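Local coordinates for intracellular protein transport protein USO1 (Saccharomyces cerevisiae S288c, PDB 6LSU) that is required for protein transport from the ER to the Golgi complex, as a homodimeric tether with two globular heads on a long coiled-coil tail, at residues A[538-541]-A[542-545]. Sequence-based numbering, arbitrary orientation.
Sequences LREI and TRNV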
ATOM      1  N   LEU A 538       5.694  29.787  11.238  1.00 70.00           N
ATOM      2  CA  LEU A 538       5.683  28.525  12.007  1.00 63.92           C
ATOM      3  C   LEU A 538       7.056  28.392  12.682  1.00 62.63           C
ATOM      4  O   LEU A 538       7.118  28.041  13.875  1.00 64.70           O
ATOM      5  CB  LEU A 538       5.390  27.354  11.063  1.00 65.58           C
ATOM      6  CG  LEU A 538       4.043  27.373  10.346  1.00 70.69           C
ATOM      7  CD1 LEU A 538       4.042  26.368   9.196  1.00 74.32           C
ATOM      8  CD2 LEU A 538       2.908  27.064  11.304  1.00 70.33           C
ATOM      9  N   ARG A 539       8.127  28.652  11.936  1.00 60.13           N
ATOM     10  CA  ARG A 539       9.511  28.665  12.489  1.00 68.25           C
ATOM     11  C   ARG A 539       9.539  29.569  13.726  1.00 67.37           C
ATOM     12  O   ARG A 539       9.867  29.081  14.843  1.00 66.49           O
ATOM     13  CB  ARG A 539      10.501  29.101  11.406  1.00 61.10           C
ATOM     14  CG  ARG A 539      10.735  28.038  10.340  1.00 67.66           C
ATOM     15  CD  ARG A 539      11.467  28.575   9.130  1.00 71.18           C
ATOM     16  NE  ARG A 539      11.982  27.564   8.204  1.00 74.36           N
ATOM     17  CZ  ARG A 539      13.230  27.061   8.227  1.00 79.39           C
ATOM     18  NH1 ARG A 539      14.099  27.444   9.145  1.00 78.34           N
ATOM     19  NH2 ARG A 539      13.613  26.180   7.324  1.00 82.65           N
ATOM     20  N   GLU A 540       9.097  30.814  13.527  1.00 72.16           N
ATOM     21  CA  GLU A 540       9.056  31.885  14.551  1.00 72.61           C
ATOM     22  C   GLU A 540       8.293  31.444  15.782  1.00 64.42           C
ATOM     23  O   GLU A 540       8.770  31.749  16.843  1.00 75.01           O
ATOM     24  CB  GLU A 540       8.456  33.164  13.969  1.00 80.62           C
ATOM     25  CG  GLU A 540       9.453  33.879  13.071  1.00 88.69           C
ATOM     26  CD  GLU A 540      10.885  33.850  13.607  1.00 97.57           C
ATOM     27  OE1 GLU A 540      11.780  33.231  12.916  1.00 94.43           O
ATOM     28  OE2 GLU A 540      11.098  34.404  14.735  1.00 87.39           O
ATOM     29  N   ILE A 541       7.164  30.770  15.646  1.00 62.84           N
ATOM     30  CA  ILE A 541       6.387  30.292  16.828  1.00 64.59           C
ATOM     31  C   ILE A 541       7.218  29.280  17.610  1.00 63.15           C
ATOM     32  O   ILE A 541       7.057  29.195  18.839  1.00 70.01           O
ATOM     33  CB  ILE A 541       5.028  29.678  16.398  1.00 67.70           C
ATOM     34  CG1 ILE A 541       4.110  30.742  15.797  1.00 65.85           C
ATOM     35  CG2 ILE A 541       4.366  28.956  17.581  1.00 63.74           C
ATOM     36  CD1 ILE A 541       2.862  30.180  15.166  1.00 72.13           C
ATOM     37  N   THR A 542       7.990  28.449  16.914  1.00 66.51           N
ATOM     38  CA  THR A 542       8.710  27.308  17.536  1.00 68.92           C
ATOM     39  C   THR A 542       9.926  27.897  18.231  1.00 70.56           C
ATOM     40  O   THR A 542      10.187  27.516  19.399  1.00 70.56           O
ATOM     41  CB  THR A 542       9.108  26.230  16.521  1.00 74.40           C
ATOM     42  OG1 THR A 542       7.934  25.707  15.897  1.00 64.50           O
ATOM     43  CG2 THR A 542       9.875  25.098  17.182  1.00 81.63           C
ATOM     44  N   ARG A 543      10.571  28.853  17.559  1.00 69.43           N
ATOM     45  CA  ARG A 543      11.751  29.593  18.091  1.00 71.72           C
ATOM     46  C   ARG A 543      11.375  30.265  19.422  1.00 71.73           C
ATOM     47  O   ARG A 543      12.125  30.132  20.423  1.00 83.83           O
ATOM     48  CB  ARG A 543      12.285  30.604  17.071  1.00 70.01           C
ATOM     49  CG  ARG A 543      13.755  30.919  17.262  1.00 75.43           C
ATOM     50  CD  ARG A 543      14.417  31.723  16.153  1.00 78.95           C
ATOM     51  NE  ARG A 543      13.746  32.991  15.915  1.00 82.83           N
ATOM     52  CZ  ARG A 543      13.668  34.010  16.778  1.00 82.78           C
ATOM     53  NH1 ARG A 543      14.226  33.944  17.974  1.00 78.16           N
ATOM     54  NH2 ARG A 543      12.995  35.098  16.446  1.00 86.88           N
ATOM     55  N   ASN A 544      10.260  30.966  19.490  1.00 71.17           N
ATOM     56  CA  ASN A 544      10.032  31.897  20.633  1.00 74.91           C
ATOM     57  C   ASN A 544       9.385  31.147  21.795  1.00 70.32           C
ATOM     58  O   ASN A 544       8.918  31.798  22.708  1.00 77.08           O
ATOM     59  CB  ASN A 544       9.340  33.178  20.164  1.00 74.69           C
ATOM     60  CG  ASN A 544      10.270  33.953  19.236  1.00 85.21           C
ATOM     61  OD1 ASN A 544      11.437  34.199  19.577  1.00 87.70           O
ATOM     62  ND2 ASN A 544       9.796  34.286  18.038  1.00 81.44           N
ATOM     63  N   VAL A 545       9.418  29.820  21.782  1.00 69.37           N
ATOM     64  CA  VAL A 545       8.994  29.007  22.951  1.00 68.45           C
ATOM     65  C   VAL A 545      10.151  28.962  23.956  1.00 77.07           C
ATOM     66  O   VAL A 545      11.323  28.719  23.554  1.00 88.44           O
ATOM     67  CB  VAL A 545       8.544  27.590  22.539  1.00 65.49           C
ATOM     68  CG1 VAL A 545       8.609  26.620  23.689  1.00 64.29           C
ATOM     69  CG2 VAL A 545       7.144  27.597  21.964  1.00 66.59           C
TER
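The C-terminal end of helix 535-543, in the armadillo-repeat globular head, carries an i to i+3 salt bridge between E540 and R543 on its last turn. The two side chains run alongside each other in the same direction, and E540 OE2 meets R543 NH2 at 2.6 Å through its syn lone pair, with a weak second bond from R543 NE. Bends in both chains make this possible: E540 folds at chi2 and R543 at chi3, leaving carboxylate and guanidinium planes 46° apart. R543 NH1 pairs with D599, so the guanidinium links two acids. Without the E540 carboxylate, as with an alanine here, R543 NE and NH2 would probably lose their mate, leaving the guanidinium held through NH1 by D599 and freer to turn. Backbone bonds close the turn, R543 N to R539 O (2.8 Å) and N544 N to E540 O (3.1 Å). R539 reaches elsewhere, to the carbonyls of W589 and F528. T542 packs against F524, F528 and W589, while L538 and I541 touch helix 439-459. With T542 OG1 beside its own backbone N (chi1 -60°), T542 OG1 and T542 N both donate to L538 O, each at 3.2 Å, from opposite faces of the carbonyl plane.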